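Local coordinates for protein endoglucanase E-5 (Thermobifida fusca, PDB 2CKS) that hydrolyses internal beta-1,4-glucosidic linkages in cellulose, lichenin and cereal beta-D-glucans through its glycoside hydrolase family 5 catalytic domain, at residues Ser222-Phe232 with Met255-Trp265; Asn243-Ile252 with Ala295-Lys303. All coordinates share one frame; numbering follows the deposited sequence.

Contact 1: Ser222-Phe232 with Met255-Trp265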
loop_
_atom_site.group_PDB
_atom_site.type_symbol
_atom_site.label_atom_id
_atom_site.label_comp_id
_atom_site.label_asym_id
_atom_site.label_seq_id
_atom_site.Cartn_x
_atom_site.Cartn_y
_atom_site.Cartn_z
ATOM N N SER A 222 -13.099 8.289 -6.540
ATOM C CA SER A 222 -13.888 7.525 -5.583
ATOM C C SER A 222 -15.368 7.447 -5.991
ATOM O O SER A 222 -16.084 6.567 -5.524
ATOM C CB SER A 222 -13.723 8.091 -4.170
ATOM O OG SER A 222 -14.395 9.323 -4.028
ATOM N N GLU A 223 -15.816 8.351 -6.869
ATOM C CA GLU A 223 -17.154 8.241 -7.480
ATOM C C GLU A 223 -17.270 7.084 -8.478
ATOM O O GLU A 223 -18.366 6.586 -8.712
ATOM C CB GLU A 223 -17.534 9.507 -8.255
ATOM C CG GLU A 223 -17.513 10.798 -7.473
ATOM C CD GLU A 223 -18.561 10.862 -6.380
ATOM O OE1 GLU A 223 -19.657 10.257 -6.511
ATOM O OE2 GLU A 223 -18.287 11.546 -5.377
ATOM N N LEU A 224 -16.147 6.692 -9.084
ATOM C CA LEU A 224 -16.135 5.831 -10.276
ATOM C C LEU A 224 -15.696 4.386 -10.024
ATOM O O LEU A 224 -16.125 3.481 -10.726
ATOM C CB LEU A 224 -15.205 6.432 -11.337
ATOM C CG LEU A 224 -15.407 7.916 -11.683
ATOM C CD1 LEU A 224 -14.233 8.486 -12.440
ATOM C CD2 LEU A 224 -16.682 8.092 -12.470
ATOM N N PHE A 225 -14.809 4.192 -9.058
ATOM C CA PHE A 225 -14.221 2.873 -8.805
ATOM C C PHE A 225 -13.570 2.862 -7.424
ATOM O O PHE A 225 -13.383 3.926 -6.836
ATOM C CB PHE A 225 -13.199 2.502 -9.887
ATOM C CG PHE A 225 -12.238 3.606 -10.236
ATOM C CD1 PHE A 225 -11.156 3.899 -9.420
ATOM C CD2 PHE A 225 -12.404 4.340 -11.412
ATOM C CE1 PHE A 225 -10.265 4.911 -9.752
ATOM C CE2 PHE A 225 -11.525 5.358 -11.742
ATOM C CZ PHE A 225 -10.445 5.637 -10.919
ATOM N N PRO A 226 -13.246 1.687 -6.886
ATOM C CA PRO A 226 -12.623 1.624 -5.560
ATOM C C PRO A 226 -11.180 2.074 -5.606
ATOM O O PRO A 226 -10.446 1.679 -6.509
ATOM C CB PRO A 226 -12.722 0.136 -5.191
ATOM C CG PRO A 226 -13.655 -0.458 -6.202
ATOM C CD PRO A 226 -13.441 0.339 -7.447
ATOM N N VAL A 227 -10.807 2.921 -4.657
ATOM C CA VAL A 227 -9.453 3.441 -4.542
ATOM C C VAL A 227 -8.876 3.021 -3.190
ATOM O O VAL A 227 -9.577 3.037 -2.178
ATOM C CB VAL A 227 -9.430 4.981 -4.650
ATOM C CG1 VAL A 227 -8.041 5.521 -4.372
ATOM C CG2 VAL A 227 -9.905 5.427 -6.013
ATOM N N PHE A 228 -7.609 2.626 -3.181
ATOM C CA PHE A 228 -6.869 2.451 -1.941
ATOM C C PHE A 228 -5.615 3.303 -2.008
ATOM O O PHE A 228 -4.865 3.248 -2.980
ATOM C CB PHE A 228 -6.496 0.985 -1.711
ATOM C CG PHE A 228 -6.145 0.688 -0.279
ATOM C CD1 PHE A 228 -7.055 0.046 0.560
ATOM C CD2 PHE A 228 -4.922 1.076 0.244
ATOM C CE1 PHE A 228 -6.740 -0.188 1.894
ATOM C CE2 PHE A 228 -4.608 0.837 1.587
ATOM C CZ PHE A 228 -5.521 0.202 2.399
ATOM N N VAL A 229 -5.382 4.095 -0.970
ATOM C CA VAL A 229 -4.195 4.919 -0.922
ATOM C C VAL A 229 -3.062 4.083 -0.310
ATOM O O VAL A 229 -2.852 4.086 0.892
ATOM C CB VAL A 229 -4.464 6.241 -0.175
ATOM C CG1 VAL A 229 -3.178 7.016 0.048
ATOM C CG2 VAL A 229 -5.462 7.076 -0.981
ATOM N N THR A 230 -2.344 3.347 -1.155
ATOM C CA THR A 230 -1.325 2.416 -0.659
ATOM C C THR A 230 -0.036 3.104 -0.217
ATOM O O THR A 230 0.803 2.483 0.421
ATOM C CB THR A 230 -0.999 1.325 -1.692
ATOM O OG1 THR A 230 -0.682 1.919 -2.949
ATOM C CG2 THR A 230 -2.199 0.448 -1.982
ATOM N N GLU A 231 0.114 4.384 -0.535
ATOM C CA GLU A 231 1.294 5.119 -0.113
ATOM C C GLU A 231 0.982 6.601 -0.064
ATOM O O GLU A 231 0.561 7.175 -1.056
ATOM C CB GLU A 231 2.427 4.856 -1.093
ATOM C CG GLU A 231 3.790 5.246 -0.581
ATOM C CD GLU A 231 4.862 4.969 -1.608
ATOM O OE1 GLU A 231 5.511 5.939 -2.056
ATOM O OE2 GLU A 231 5.046 3.786 -1.962
ATOM N N PHE A 232 1.184 7.222 1.093
ATOM C CA PHE A 232 1.123 8.681 1.165
ATOM C C PHE A 232 2.040 9.228 2.230
ATOM O O PHE A 232 2.458 8.522 3.142
ATOM C CB PHE A 232 -0.305 9.195 1.401
ATOM C CG PHE A 232 -0.753 9.127 2.837
ATOM C CD1 PHE A 232 -1.239 7.954 3.362
ATOM C CD2 PHE A 232 -0.693 10.244 3.657
ATOM C CE1 PHE A 232 -1.658 7.877 4.665
ATOM C CE2 PHE A 232 -1.104 10.167 4.993
ATOM C CZ PHE A 232 -1.590 8.971 5.490
ATOM N N MET A 255 -10.770 10.924 2.973
ATOM C CA MET A 255 -10.674 9.475 2.977
ATOM C C MET A 255 -11.623 8.858 4.012
ATOM O O MET A 255 -12.225 7.835 3.750
ATOM C CB MET A 255 -9.223 9.029 3.167
ATOM C CG MET A 255 -8.340 9.390 1.987
ATOM S SD MET A 255 -6.686 8.681 2.066
ATOM C CE MET A 255 -5.943 9.591 3.404
ATOM N N ALA A 256 -11.780 9.499 5.170
ATOM C CA ALA A 256 -12.718 9.010 6.183
ATOM C C ALA A 256 -14.176 9.082 5.689
ATOM O O ALA A 256 -14.955 8.145 5.873
ATOM C CB ALA A 256 -12.549 9.805 7.472
ATOM N N GLU A 257 -14.523 10.194 5.049
ATOM C CA GLU A 257 -15.858 10.415 4.485
ATOM C C GLU A 257 -16.202 9.353 3.435
ATOM O O GLU A 257 -17.316 8.842 3.401
ATOM C CB GLU A 257 -15.908 11.831 3.902
ATOM C CG GLU A 257 -17.114 12.217 3.062
ATOM C CD GLU A 257 -16.873 13.534 2.343
ATOM O OE1 GLU A 257 -16.940 14.590 2.998
ATOM O OE2 GLU A 257 -16.588 13.519 1.129
ATOM N N ARG A 258 -15.222 8.993 2.610
ATOM C CA ARG A 258 -15.429 8.085 1.486
ATOM C C ARG A 258 -14.996 6.654 1.800
ATOM O O ARG A 258 -15.068 5.774 0.935
ATOM C CB ARG A 258 -14.661 8.597 0.275
ATOM C CG ARG A 258 -15.040 10.007 -0.152
ATOM C CD ARG A 258 -16.412 10.092 -0.736
ATOM N NE ARG A 258 -16.744 11.457 -1.123
ATOM C CZ ARG A 258 -16.678 11.927 -2.361
ATOM N NH1 ARG A 258 -16.298 11.151 -3.373
ATOM N NH2 ARG A 258 -17.020 13.186 -2.597
ATOM N N LYS A 259 -14.562 6.436 3.043
ATOM C CA LYS A 259 -14.050 5.153 3.515
ATOM C C LYS A 259 -12.955 4.587 2.602
ATOM O O LYS A 259 -12.923 3.392 2.298
ATOM C CB LYS A 259 -15.196 4.170 3.754
ATOM C CG LYS A 259 -16.178 4.674 4.825
ATOM C CD LYS A 259 -16.822 3.548 5.612
ATOM C CE LYS A 259 -17.400 4.030 6.953
ATOM N NZ LYS A 259 -16.418 3.928 8.082
ATOM N N ILE A 260 -12.057 5.472 2.192
ATOM C CA ILE A 260 -10.888 5.109 1.400
ATOM C C ILE A 260 -9.759 4.693 2.339
ATOM O O ILE A 260 -9.288 5.493 3.153
ATOM C CB ILE A 260 -10.438 6.291 0.544
ATOM C CG1 ILE A 260 -11.521 6.642 -0.491
ATOM C CG2 ILE A 260 -9.115 5.976 -0.158
ATOM C CD1 ILE A 260 -11.346 8.017 -1.106
ATOM N N GLY A 261 -9.331 3.440 2.229
ATOM C CA GLY A 261 -8.263 2.936 3.073
ATOM C C GLY A 261 -6.924 3.544 2.703
ATOM O O GLY A 261 -6.736 4.049 1.589
ATOM N N TRP A 262 -5.995 3.514 3.653
ATOM C CA TRP A 262 -4.660 4.033 3.430
ATOM C C TRP A 262 -3.583 3.365 4.268
ATOM O O TRP A 262 -3.842 2.849 5.358
ATOM C CB TRP A 262 -4.611 5.545 3.675
ATOM C CG TRP A 262 -5.198 6.109 4.978
ATOM C CD1 TRP A 262 -6.409 6.721 5.115
ATOM C CD2 TRP A 262 -4.560 6.209 6.268
ATOM N NE1 TRP A 262 -6.578 7.179 6.401
ATOM C CE2 TRP A 262 -5.459 6.882 7.132
ATOM C CE3 TRP A 262 -3.337 5.764 6.793
ATOM C CZ2 TRP A 262 -5.170 7.129 8.477
ATOM C CZ3 TRP A 262 -3.044 6.037 8.128
ATOM C CH2 TRP A 262 -3.957 6.708 8.949
ATOM N N THR A 263 -2.369 3.394 3.726
ATOM C CA THR A 263 -1.162 2.992 4.437
ATOM C C THR A 263 -0.111 4.071 4.238
ATOM O O THR A 263 0.303 4.331 3.107
ATOM C CB THR A 263 -0.634 1.608 3.938
ATOM O OG1 THR A 263 -0.689 1.519 2.505
ATOM C CG2 THR A 263 -1.504 0.483 4.437
ATOM N N LYS A 264 0.332 4.690 5.332
ATOM C CA LYS A 264 1.272 5.796 5.249
ATOM C C LYS A 264 2.700 5.299 5.037
ATOM O O LYS A 264 3.115 4.291 5.606
ATOM C CB LYS A 264 1.219 6.663 6.513
ATOM C CG LYS A 264 2.220 7.813 6.496
ATOM C CD LYS A 264 2.055 8.768 7.643
ATOM C CE LYS A 264 2.902 10.000 7.425
ATOM N NZ LYS A 264 4.344 9.670 7.233
ATOM N N TRP A 265 3.442 6.039 4.223
ATOM C CA TRP A 265 4.865 5.820 4.014
ATOM C C TRP A 265 5.595 6.627 5.086
ATOM O O TRP A 265 5.439 7.846 5.121
ATOM C CB TRP A 265 5.210 6.371 2.632
ATOM C CG TRP A 265 6.566 6.063 2.096
ATOM C CD1 TRP A 265 7.580 6.949 1.913
ATOM C CD2 TRP A 265 7.040 4.803 1.588
ATOM N NE1 TRP A 265 8.670 6.316 1.368
ATOM C CE2 TRP A 265 8.364 5.001 1.154
ATOM C CE3 TRP A 265 6.486 3.522 1.478
ATOM C CZ2 TRP A 265 9.134 3.976 0.609
ATOM C CZ3 TRP A 265 7.254 2.502 0.945
ATOM C CH2 TRP A 265 8.565 2.742 0.512
HETATM O O HOH W 1 -10.526 1.574 0.366
#
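F232 turns the edge of its ring onto the six-membered ring of W262, the two planes 85° apart in an offset edge-to-face pair, with F232 CE1 3.4 Å from W262 CE3. F232 CG lies between the backbone N and the carbonyl carbon (chi1 80°), which swings the ring across the neighbouring strand, where K264 CG covers one face. V229, on the same side of the sheet, sets CB against W262 CB, while its CG2 branch meets M255 SD and I260 CG2. F228 lies instead over backbone: G261 CA makes a CH-pi contact 4.0 Å from the ring centroid.

Strands 227-232 and 262-265 run parallel, joined by V229 N to G261 O (2.9 Å), T263 N to V229 O and W265 N to F232 O. T263 OG1 adds a 2.7 Å bond to T230 O, entering from above the carbonyl plane. Farther back along both segments, R258 NH1 forms a salt bridge with E223 OE2 (2.9 Å) and only a weak bond to S222 OG, which also pairs with R219.

E231, the probable nucleophile, stacks its carboxylate over one face of W265, CD 3.7 Å above the ring plane. Y206, R61 and a zinc ion shared with E139 hold its oxygens. The indole face and these polar partners would restrict rotation of the carboxylate in this zinc-bound state, consistent with a positioned nucleophile.

Contact 2: Asn243-Ile252 with Ala295-Lys303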
loop_
_atom_site.group_PDB
_atom_site.type_symbol
_atom_site.label_atom_id
_atom_site.label_comp_id
_atom_site.label_asym_id
_atom_site.label_seq_id
_atom_site.Cartn_x
_atom_site.Cartn_y
_atom_site.Cartn_z
ATOM N N ASN A 243 6.593 19.115 6.867
ATOM C CA ASN A 243 5.243 18.587 6.871
ATOM C C ASN A 243 4.203 19.660 6.608
ATOM O O ASN A 243 4.340 20.811 7.056
ATOM C CB ASN A 243 4.956 17.927 8.210
ATOM C CG ASN A 243 5.742 16.655 8.393
ATOM O OD1 ASN A 243 5.638 15.735 7.586
ATOM N ND2 ASN A 243 6.558 16.608 9.433
ATOM N N ASP A 244 3.163 19.291 5.876
ATOM C CA ASP A 244 1.975 20.118 5.784
ATOM C C ASP A 244 0.800 19.342 6.334
ATOM O O ASP A 244 0.071 18.699 5.587
ATOM C CB ASP A 244 1.714 20.552 4.348
ATOM C CG ASP A 244 0.645 21.632 4.255
ATOM O OD1 ASP A 244 -0.176 21.766 5.181
ATOM O OD2 ASP A 244 0.562 22.397 3.283
ATOM N N PHE A 245 0.624 19.392 7.650
ATOM C CA PHE A 245 -0.423 18.622 8.295
ATOM C C PHE A 245 -1.806 19.196 8.010
ATOM O O PHE A 245 -2.789 18.473 8.067
ATOM C CB PHE A 245 -0.173 18.501 9.804
ATOM C CG PHE A 245 1.060 17.711 10.160
ATOM C CD1 PHE A 245 2.042 18.253 10.975
ATOM C CD2 PHE A 245 1.230 16.416 9.691
ATOM C CE1 PHE A 245 3.174 17.525 11.304
ATOM C CE2 PHE A 245 2.353 15.683 10.022
ATOM C CZ PHE A 245 3.325 16.236 10.834
ATOM N N GLN A 246 -1.889 20.492 7.717
ATOM C CA GLN A 246 -3.169 21.085 7.374
ATOM C C GLN A 246 -3.704 20.463 6.087
ATOM O O GLN A 246 -4.850 20.046 6.028
ATOM C CB GLN A 246 -3.053 22.608 7.239
ATOM C CG GLN A 246 -4.386 23.320 7.092
ATOM C CD GLN A 246 -5.305 23.147 8.304
ATOM O OE1 GLN A 246 -4.860 22.775 9.393
ATOM N NE2 GLN A 246 -6.585 23.420 8.110
ATOM N N MET A 247 -2.864 20.376 5.065
ATOM C CA MET A 247 -3.271 19.769 3.804
ATOM C C MET A 247 -3.530 18.281 4.007
ATOM O O MET A 247 -4.512 17.731 3.507
ATOM C CB MET A 247 -2.200 19.970 2.731
ATOM C CG MET A 247 -2.616 19.472 1.360
ATOM S SD MET A 247 -3.870 20.529 0.595
ATOM C CE MET A 247 -4.894 19.304 -0.114
ATOM N N ALA A 248 -2.641 17.630 4.752
ATOM C CA ALA A 248 -2.762 16.202 5.007
ATOM C C ALA A 248 -4.085 15.881 5.691
ATOM O O ALA A 248 -4.725 14.890 5.361
ATOM C CB ALA A 248 -1.598 15.718 5.853
ATOM N N ASP A 249 -4.504 16.731 6.624
ATOM C CA ASP A 249 -5.768 16.531 7.336
ATOM C C ASP A 249 -6.971 16.629 6.379
ATOM O O ASP A 249 -7.987 15.978 6.596
ATOM C CB ASP A 249 -5.929 17.567 8.463
ATOM C CG ASP A 249 -5.084 17.263 9.691
ATOM O OD1 ASP A 249 -4.558 16.134 9.825
ATOM O OD2 ASP A 249 -4.892 18.112 10.592
ATOM N N ARG A 250 -6.866 17.444 5.331
ATOM C CA ARG A 250 -7.915 17.501 4.318
ATOM C C ARG A 250 -8.046 16.165 3.598
ATOM O O ARG A 250 -9.151 15.692 3.376
ATOM C CB ARG A 250 -7.665 18.630 3.316
ATOM C CG ARG A 250 -7.695 20.009 3.948
ATOM C CD ARG A 250 -7.288 21.116 3.017
ATOM N NE ARG A 250 -8.193 21.213 1.874
ATOM C CZ ARG A 250 -7.952 21.930 0.786
ATOM N NH1 ARG A 250 -6.831 22.641 0.667
ATOM N NH2 ARG A 250 -8.844 21.944 -0.192
ATOM N N TYR A 251 -6.917 15.556 3.254
ATOM C CA TYR A 251 -6.921 14.220 2.664
ATOM C C TYR A 251 -7.501 13.192 3.643
ATOM O O TYR A 251 -8.294 12.334 3.257
ATOM C CB TYR A 251 -5.503 13.797 2.283
ATOM C CG TYR A 251 -4.957 14.381 1.004
ATOM C CD1 TYR A 251 -5.259 13.811 -0.229
ATOM C CD2 TYR A 251 -4.101 15.472 1.028
ATOM C CE1 TYR A 251 -4.729 14.311 -1.401
ATOM C CE2 TYR A 251 -3.568 15.988 -0.146
ATOM C CZ TYR A 251 -3.895 15.406 -1.359
ATOM O OH TYR A 251 -3.361 15.906 -2.522
ATOM N N ILE A 252 -7.101 13.271 4.909
ATOM C CA ILE A 252 -7.579 12.328 5.918
ATOM C C ILE A 252 -9.085 12.427 6.082
ATOM O O ILE A 252 -9.766 11.415 6.183
ATOM C CB ILE A 252 -6.866 12.555 7.274
ATOM C CG1 ILE A 252 -5.409 12.099 7.174
ATOM C CG2 ILE A 252 -7.594 11.840 8.414
ATOM C CD1 ILE A 252 -5.219 10.599 7.256
ATOM N N ALA A 295 7.771 13.918 13.852
ATOM C CA ALA A 295 6.492 14.628 13.876
ATOM C C ALA A 295 5.407 13.901 13.076
ATOM O O ALA A 295 4.276 13.760 13.540
ATOM C CB ALA A 295 6.680 16.029 13.353
ATOM N N SER A 296 5.770 13.418 11.888
ATOM C CA SER A 296 4.844 12.680 11.027
ATOM C C SER A 296 4.406 11.379 11.693
ATOM O O SER A 296 3.270 10.933 11.514
ATOM C CB SER A 296 5.491 12.394 9.659
ATOM O OG SER A 296 6.573 11.487 9.769
ATOM N N GLY A 297 5.312 10.778 12.457
ATOM C CA GLY A 297 5.035 9.577 13.224
ATOM C C GLY A 297 4.003 9.788 14.316
ATOM O O GLY A 297 3.078 9.001 14.464
ATOM N N GLN A 298 4.152 10.854 15.091
ATOM C CA GLN A 298 3.181 11.153 16.137
ATOM C C GLN A 298 1.820 11.462 15.516
ATOM O O GLN A 298 0.795 11.047 16.043
ATOM C CB GLN A 298 3.630 12.306 17.035
ATOM C CG GLN A 298 2.719 12.493 18.265
ATOM C CD GLN A 298 2.456 11.192 19.046
ATOM O OE1 GLN A 298 3.352 10.669 19.713
ATOM N NE2 GLN A 298 1.227 10.661 18.940
ATOM N N TRP A 299 1.834 12.164 14.386
ATOM C CA TRP A 299 0.617 12.554 13.687
ATOM C C TRP A 299 -0.146 11.323 13.232
ATOM O O TRP A 299 -1.332 11.204 13.501
ATOM C CB TRP A 299 0.962 13.463 12.505
ATOM C CG TRP A 299 -0.178 13.859 11.651
ATOM C CD1 TRP A 299 -0.997 14.930 11.827
ATOM C CD2 TRP A 299 -0.619 13.208 10.462
ATOM N NE1 TRP A 299 -1.934 14.985 10.821
ATOM C CE2 TRP A 299 -1.715 13.941 9.962
ATOM C CE3 TRP A 299 -0.188 12.083 9.753
ATOM C CZ2 TRP A 299 -2.392 13.576 8.800
ATOM C CZ3 TRP A 299 -0.865 11.723 8.594
ATOM C CH2 TRP A 299 -1.955 12.464 8.138
ATOM N N VAL A 300 0.529 10.385 12.575
ATOM C CA VAL A 300 -0.180 9.211 12.063
ATOM C C VAL A 300 -0.615 8.251 13.171
ATOM O O VAL A 300 -1.692 7.657 13.092
ATOM C CB VAL A 300 0.603 8.470 10.937
ATOM C CG1 VAL A 300 1.796 7.689 11.483
ATOM C CG2 VAL A 300 -0.306 7.539 10.189
ATOM N N ARG A 301 0.214 8.106 14.200
ATOM C CA ARG A 301 -0.122 7.244 15.324
ATOM C C ARG A 301 -1.395 7.753 15.985
ATOM O O ARG A 301 -2.266 6.968 16.343
ATOM C CB ARG A 301 1.030 7.196 16.330
ATOM C CG ARG A 301 0.835 6.203 17.462
ATOM C CD ARG A 301 2.081 6.020 18.311
ATOM N NE ARG A 301 1.820 5.264 19.534
ATOM C CZ ARG A 301 1.237 5.749 20.631
ATOM N NH1 ARG A 301 0.827 7.013 20.692
ATOM N NH2 ARG A 301 1.063 4.952 21.685
ATOM N N SER A 302 -1.509 9.071 16.106
ATOM C CA SER A 302 -2.688 9.682 16.703
ATOM C C SER A 302 -3.929 9.452 15.845
ATOM O O SER A 302 -4.998 9.188 16.382
ATOM C CB SER A 302 -2.452 11.165 16.943
ATOM O OG SER A 302 -1.567 11.316 18.037
ATOM N N LYS A 303 -3.778 9.507 14.522
ATOM C CA LYS A 303 -4.899 9.218 13.627
ATOM C C LYS A 303 -5.354 7.782 13.804
ATOM O O LYS A 303 -6.544 7.519 13.894
ATOM C CB LYS A 303 -4.546 9.436 12.151
ATOM C CG LYS A 303 -4.175 10.848 11.752
ATOM C CD LYS A 303 -5.254 11.865 12.072
ATOM C CE LYS A 303 -4.972 13.174 11.345
ATOM N NZ LYS A 303 -5.362 14.373 12.108
HETATM O O HOH W 2 8.109 14.288 10.398
HETATM O O HOH W 3 -2.980 17.760 12.273
#
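W299 is the knob of this helix pair: its indole projects from helix 295-303 into a hollow formed by F245, A248, D249 and I252 on successive turns of helix 245-252. With CG anti to the backbone N (chi1 176°), the indole points at the facing helix; the segment axes come no closer than 12.4 Å, a gap the large knob and its surroundings fill. F245 lies over one face as an offset stack, planes 22° apart, with F245 CD2 3.4 Å from W299 CD1. The far end of the indole goes deeper, W299 CZ2 touching A248 CB at 3.7 Å and W299 CH2 touching I252 CG1 at 3.6 Å. K303 CE lies over the face opposite F245, offset toward the rim, so the indole has a phenyl on one face and the end of the lysine chain on the other.

At the indole edge, D249 OD1 accepts from W299 NE1 in the ring plane (3.0 Å). The same oxygen takes K303 NZ, also at 3.0 Å, from the other face of the carboxylate, making a salt bridge. The helices run roughly parallel, crossing at -26°, a knob-into-hole packing of two neighbouring outer helices, as expected around a (beta/alpha)8 TIM barrel.

Contact 1 belongs to the buried barrel wall, whereas contact 2 lies farther out, in the partly exposed layer of helices. Helix 245-258 serves both: its C-terminal end leads into strand 262-265 in the beta-alpha-beta unit of contact 1, and its earlier turns receive helix 295-304 in contact 2. The two meet where W262 and K264 reach outward from the sheet, W262 touching I252 and V300 while K264 packs on V300. Both use aromatic packing, but parallel-strand backbone bonds join contact 1, which also carries the probable nucleophile, E231; in contact 2, remote from the annotated sites, side chains make every direct bond across the helices, through one shared carboxylate oxygen.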